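Local coordinates for ectonucleotide pyrophosphatase/phosphodiesterase family member 5 (Mus musculus, PDB 5VEO), which probably hydrolyses phosphodiester bonds of nucleotides at a zinc site outside the cell, with a restricted substrate range, at residues T350-M354 against N380-L384; M41-H46 against F345-F349. The protein carries 1 engineered substitution. All coordinates share one frame; numbering follows the deposited sequence.

Interaction 1 of 2, residues T350-M354 against N380-L384. With NAG (2-acetamido-2-deoxy-beta-D-glucopyranose), chain G.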
loop_
_atom_site.group_PDB
_atom_site.type_symbol
_atom_site.label_atom_id
_atom_site.label_comp_id
_atom_site.label_asym_id
_atom_site.label_seq_id
_atom_site.Cartn_x
_atom_site.Cartn_y
_atom_site.Cartn_z
ATOM N N THR A 350 22.432 2.946 -6.127
ATOM C CA THR A 350 21.231 3.769 -6.189
ATOM C C THR A 350 20.704 3.785 -7.609
ATOM O O THR A 350 21.445 4.060 -8.558
ATOM C CB THR A 350 21.493 5.193 -5.715
ATOM O OG1 THR A 350 22.052 5.151 -4.406
ATOM C CG2 THR A 350 20.183 6.002 -5.668
ATOM N N LYS A 351 19.415 3.525 -7.729
ATOM C CA LYS A 351 18.670 3.518 -8.970
ATOM C C LYS A 351 17.622 4.630 -8.930
ATOM O O LYS A 351 17.016 4.882 -7.885
ATOM C CB LYS A 351 18.012 2.148 -9.129
ATOM C CG LYS A 351 17.135 2.002 -10.289
ATOM C CD LYS A 351 16.757 0.563 -10.410
ATOM C CE LYS A 351 15.617 0.420 -11.323
ATOM N NZ LYS A 351 16.034 0.353 -12.713
ATOM N N GLU A 352 17.363 5.274 -10.074
ATOM C CA GLU A 352 16.471 6.430 -10.036
ATOM C C GLU A 352 15.007 6.038 -9.819
ATOM O O GLU A 352 14.323 6.669 -9.007
ATOM C CB GLU A 352 16.613 7.271 -11.297
ATOM C CG GLU A 352 15.644 8.441 -11.352
ATOM C CD GLU A 352 15.758 9.409 -10.165
ATOM O OE1 GLU A 352 16.823 9.464 -9.499
ATOM O OE2 GLU A 352 14.769 10.139 -9.921
ATOM N N ALA A 353 14.497 5.024 -10.537
ATOM C CA ALA A 353 13.051 4.807 -10.561
ATOM C C ALA A 353 12.657 3.348 -10.747
ATOM O O ALA A 353 13.383 2.555 -11.350
ATOM C CB ALA A 353 12.395 5.619 -11.686
ATOM N N MET A 354 11.459 3.029 -10.262
ATOM C CA MET A 354 10.853 1.732 -10.508
ATOM C C MET A 354 9.346 1.894 -10.377
ATOM O O MET A 354 8.858 2.886 -9.833
ATOM C CB MET A 354 11.393 0.683 -9.538
ATOM C CG MET A 354 10.766 0.709 -8.171
ATOM S SD MET A 354 11.418 -0.551 -7.005
ATOM C CE MET A 354 10.722 -2.089 -7.547
ATOM N N ASN A 380 12.848 -4.445 -15.848
ATOM C CA ASN A 380 12.963 -3.095 -15.295
ATOM C C ASN A 380 13.799 -3.048 -14.019
ATOM O O ASN A 380 14.354 -1.990 -13.700
ATOM C CB ASN A 380 11.580 -2.513 -14.990
ATOM C CG ASN A 380 10.695 -2.374 -16.225
ATOM O OD1 ASN A 380 9.472 -2.474 -16.120
ATOM N ND2 ASN A 380 11.295 -2.135 -17.386
ATOM N N VAL A 381 13.879 -4.147 -13.259
ATOM C CA VAL A 381 14.531 -4.122 -11.956
ATOM C C VAL A 381 15.721 -5.075 -11.871
ATOM O O VAL A 381 16.340 -5.187 -10.813
ATOM C CB VAL A 381 13.520 -4.404 -10.825
ATOM C CG1 VAL A 381 12.562 -3.242 -10.710
ATOM C CG2 VAL A 381 12.754 -5.681 -11.066
ATOM N N GLN A 382 16.094 -5.723 -12.976
ATOM C CA GLN A 382 17.214 -6.661 -12.931
ATOM C C GLN A 382 18.512 -5.987 -12.496
ATOM O O GLN A 382 19.375 -6.649 -11.910
ATOM C CB GLN A 382 17.389 -7.346 -14.290
ATOM C CG GLN A 382 17.730 -6.418 -15.425
ATOM C CD GLN A 382 17.953 -7.161 -16.731
ATOM O OE1 GLN A 382 18.286 -8.346 -16.733
ATOM N NE2 GLN A 382 17.761 -6.470 -17.848
ATOM N N ASP A 383 18.663 -4.676 -12.728
ATOM C CA ASP A 383 19.911 -4.018 -12.343
ATOM C C ASP A 383 20.069 -3.832 -10.838
ATOM O O ASP A 383 21.145 -3.414 -10.400
ATOM C CB ASP A 383 20.070 -2.658 -13.040
ATOM C CG ASP A 383 18.867 -1.740 -12.877
ATOM O OD1 ASP A 383 17.751 -2.201 -12.579
ATOM O OD2 ASP A 383 19.037 -0.523 -13.096
ATOM N N LEU A 384 19.046 -4.147 -10.028
ATOM C CA LEU A 384 19.237 -4.159 -8.584
ATOM C C LEU A 384 20.036 -5.367 -8.104
ATOM O O LEU A 384 20.541 -5.352 -6.976
ATOM C CB LEU A 384 17.880 -4.152 -7.877
ATOM C CG LEU A 384 17.021 -2.923 -8.107
ATOM C CD1 LEU A 384 15.611 -3.157 -7.528
ATOM C CD2 LEU A 384 17.679 -1.696 -7.475
HETATM C C1 NAG G . 6.877 1.786 -15.450
HETATM C C2 NAG G . 8.248 1.853 -16.173
HETATM C C3 NAG G . 8.121 2.535 -17.534
HETATM C C4 NAG G . 7.000 1.915 -18.351
HETATM C C5 NAG G . 5.706 1.957 -17.557
HETATM C C6 NAG G . 4.547 1.352 -18.306
HETATM C C7 NAG G . 10.200 1.874 -14.696
HETATM C C8 NAG G . 11.149 2.729 -13.921
HETATM N N2 NAG G . 9.249 2.529 -15.368
HETATM O O3 NAG G . 9.350 2.396 -18.238
HETATM O O4 NAG G . 6.816 2.629 -19.568
HETATM O O5 NAG G . 5.872 1.205 -16.348
HETATM O O6 NAG G . 4.617 -0.068 -18.298
HETATM O O7 NAG G . 10.257 0.629 -14.673
#
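K351 and M354 of the edge strand face L384 and V381 of the turn 380-384, their CA atoms 7.7 Å and 7.1 Å apart, too far for backbone pairing, so the strand's side chains span the gap. The fold is the alkaline phosphatase-like alpha/beta domain: strand 349-355 borders its mixed sheet and turns a corner at E352, while 380-384 leaves the short helix 378-381 in a helical course. K351 carries the contact. The lysine chain, its CG opposite the backbone N (chi1 176°), runs extended to CE, and a bend at chi4 brings the ammonium to the N380 carbonyl and the D383 carboxylate. NZ gives a hydrogen bond to N380 O at 3.0 Å, almost in line with the carbonyl, and a salt bridge to D383, both oxygens offering their syn lone pairs. The K351 and D383 side chains cross at about a right angle. K351 CD touches L384 CD2 (3.8 Å), the aliphatic part of the lysine lying against a buried leucine. A methionine here would probably leave the D383 carboxylate without its countercharge and the N380 carbonyl without this donor. The N-acetyl group of a glycan sugar lies beside A353 and N380, its O7 3.4 Å from N380 CG. On the buried side, the bend at chi3 of M354 carries its CE to V381 CG1, 3.8 Å away.

Interaction 2 of 2, residues M41-H46 against F345-F349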
loop_
_atom_site.group_PDB
_atom_site.type_symbol
_atom_site.label_atom_id
_atom_site.label_comp_id
_atom_site.label_asym_id
_atom_site.label_seq_id
_atom_site.Cartn_x
_atom_site.Cartn_y
_atom_site.Cartn_z
ATOM N N MET A 41 21.313 1.215 2.913
ATOM C CA MET A 41 21.703 1.858 1.662
ATOM C C MET A 41 23.172 1.594 1.337
ATOM O O MET A 41 23.506 1.172 0.224
ATOM C CB MET A 41 21.433 3.361 1.743
ATOM C CG MET A 41 19.954 3.690 1.736
ATOM S SD MET A 41 19.580 5.308 2.445
ATOM C CE MET A 41 20.624 6.346 1.464
ATOM N N LYS A 42 24.060 1.826 2.309
ATOM C CA LYS A 42 25.500 1.677 2.080
ATOM C C LYS A 42 25.859 0.244 1.717
ATOM O O LYS A 42 26.874 -0.012 1.040
ATOM C CB LYS A 42 26.238 2.114 3.343
ATOM C CG LYS A 42 27.764 2.063 3.284
ATOM C CD LYS A 42 28.358 2.253 4.687
ATOM C CE LYS A 42 29.858 1.936 4.744
ATOM N NZ LYS A 42 30.156 0.519 5.146
ATOM N N ASN A 43 25.058 -0.706 2.190
ATOM C CA ASN A 43 25.330 -2.118 1.996
ATOM C C ASN A 43 24.334 -2.769 1.053
ATOM O O ASN A 43 24.244 -4.001 1.010
ATOM C CB ASN A 43 25.351 -2.803 3.359
ATOM C CG ASN A 43 26.541 -2.362 4.185
ATOM O OD1 ASN A 43 27.682 -2.708 3.863
ATOM N ND2 ASN A 43 26.300 -1.549 5.200
ATOM N N GLY A 44 23.594 -1.977 0.292
ATOM C CA GLY A 44 22.460 -2.489 -0.452
ATOM C C GLY A 44 22.041 -1.569 -1.583
ATOM O O GLY A 44 22.870 -0.872 -2.181
ATOM N N VAL A 45 20.741 -1.592 -1.888
ATOM C CA VAL A 45 20.189 -0.859 -3.015
ATOM C C VAL A 45 19.121 0.102 -2.510
ATOM O O VAL A 45 18.498 -0.104 -1.468
ATOM C CB VAL A 45 19.591 -1.771 -4.109
ATOM C CG1 VAL A 45 20.646 -2.713 -4.699
ATOM C CG2 VAL A 45 18.412 -2.576 -3.576
ATOM N N HIS A 46 18.896 1.150 -3.300
ATOM C CA HIS A 46 17.964 2.222 -2.962
ATOM C C HIS A 46 17.387 2.744 -4.268
ATOM O O HIS A 46 18.140 2.963 -5.213
ATOM C CB HIS A 46 18.709 3.323 -2.185
ATOM C CG HIS A 46 17.891 4.526 -1.814
ATOM N ND1 HIS A 46 18.466 5.773 -1.689
ATOM C CD2 HIS A 46 16.574 4.686 -1.523
ATOM C CE1 HIS A 46 17.539 6.652 -1.341
ATOM N NE2 HIS A 46 16.386 6.019 -1.223
ATOM N N PHE A 345 21.329 -8.896 -3.779
ATOM C CA PHE A 345 21.288 -7.475 -4.112
ATOM C C PHE A 345 22.680 -6.854 -4.186
ATOM O O PHE A 345 23.603 -7.248 -3.468
ATOM C CB PHE A 345 20.436 -6.732 -3.084
ATOM C CG PHE A 345 18.967 -6.894 -3.304
ATOM C CD1 PHE A 345 18.200 -7.691 -2.469
ATOM C CD2 PHE A 345 18.352 -6.265 -4.373
ATOM C CE1 PHE A 345 16.841 -7.828 -2.684
ATOM C CE2 PHE A 345 17.000 -6.408 -4.597
ATOM C CZ PHE A 345 16.241 -7.207 -3.744
ATOM N N ARG A 346 22.824 -5.874 -5.073
ATOM C CA ARG A 346 24.055 -5.107 -5.136
ATOM C C ARG A 346 24.277 -4.344 -3.840
ATOM O O ARG A 346 23.401 -4.252 -2.978
ATOM C CB ARG A 346 24.018 -4.151 -6.320
ATOM C CG ARG A 346 24.014 -4.886 -7.624
ATOM C CD ARG A 346 23.632 -3.991 -8.767
ATOM N NE ARG A 346 24.699 -3.085 -9.123
ATOM C CZ ARG A 346 24.710 -2.338 -10.224
ATOM N NH1 ARG A 346 23.692 -2.399 -11.073
ATOM N NH2 ARG A 346 25.759 -1.550 -10.481
ATOM N N LYS A 347 25.477 -3.787 -3.708
ATOM C CA LYS A 347 25.871 -3.048 -2.516
ATOM C C LYS A 347 26.221 -1.614 -2.875
ATOM O O LYS A 347 26.976 -1.372 -3.827
ATOM C CB LYS A 347 27.062 -3.713 -1.838
ATOM C CG LYS A 347 26.748 -5.092 -1.285
ATOM C CD LYS A 347 27.988 -5.670 -0.605
ATOM C CE LYS A 347 27.849 -5.762 0.913
ATOM N NZ LYS A 347 28.340 -4.502 1.572
ATOM N N ASN A 348 25.711 -0.675 -2.088
ATOM C CA ASN A 348 25.950 0.759 -2.255
ATOM C C ASN A 348 25.501 1.272 -3.628
ATOM O O ASN A 348 26.178 2.094 -4.254
ATOM C CB ASN A 348 27.426 1.099 -2.012
ATOM C CG ASN A 348 27.620 2.534 -1.629
ATOM O OD1 ASN A 348 26.727 3.154 -1.038
ATOM N ND2 ASN A 348 28.776 3.099 -1.976
ATOM N N PHE A 349 24.336 0.817 -4.080
ATOM C CA PHE A 349 23.823 1.098 -5.413
ATOM C C PHE A 349 22.527 1.893 -5.322
ATOM O O PHE A 349 21.620 1.536 -4.552
ATOM C CB PHE A 349 23.574 -0.194 -6.189
ATOM C CG PHE A 349 22.960 0.017 -7.545
ATOM C CD1 PHE A 349 23.680 0.642 -8.564
ATOM C CD2 PHE A 349 21.667 -0.397 -7.811
ATOM C CE1 PHE A 349 23.116 0.826 -9.819
ATOM C CE2 PHE A 349 21.109 -0.226 -9.061
ATOM C CZ PHE A 349 21.829 0.413 -10.065
HETATM O O HOH W 1 21.932 2.174 -1.850
HETATM O O HOH W 2 22.948 -6.043 -0.483
#
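V45 CG1 meets the ring of F349 at its edge, near the ring plane, with CD2 4.0 Å away, while one face of that ring is taken by the guanidinium of R346. There NH1 lies 3.4 Å above the ring plane, toward the rim, and F349 CD1 stands over the centre of the guanidinium; NH1 is tied to D383 O. The other methyl of V45, CG2, approaches F345 CD2 obliquely at 3.8 Å, the two side chains crossing at about a right angle. Within 41-46, M41 SD lies over one face of the H46 ring, offset toward its rim. The backbone forms a parallel beta bridge between V45 and F349, where strand 349-355 joins strand 45-51 at the border of the mixed sheet, just after helix 35-42 ends. F349 N donates to G44 O at 2.9 Å with a nearly straight N-H...O angle of 174°; H46 N returns a weak bond to F349 O. A water lies 2.8 Å from both M41 O and F349 O, linking the helix end to the strand. CA-H...O contacts from G44 to R346 O and from V45 to F349 O accompany these bonds. Bends at chi3 and chi4 curl K347 back over the N43 carbonyl, and NZ reaches N43 OD1 at 3.0 Å, in the carbonyl plane and on a lone pair; N43 ND2 is bonded to Y39 O.

Overall arrangement
Both contacts lie at the same border of the mixed sheet, their centres about 11 Å apart, and strand 349-355 passes from one to the other. Interaction 2 brings that strand alongside 45-51 and is built largely from backbone bonds and water, with V45 packed among F345, R346 and F349; interaction 1 holds the turn 380-384 against it chiefly through one lysine's charge. Each is partly buried: V45, F345, V381, M354 and L384 are buried, and the charged K351, D383 and R346 are partly exposed. They are joined directly, K351 N bonding to H46 O and L384 O packing on V45 CG1. D383 serves both, its carboxylate in interaction 1 and its carbonyl toward interaction 2.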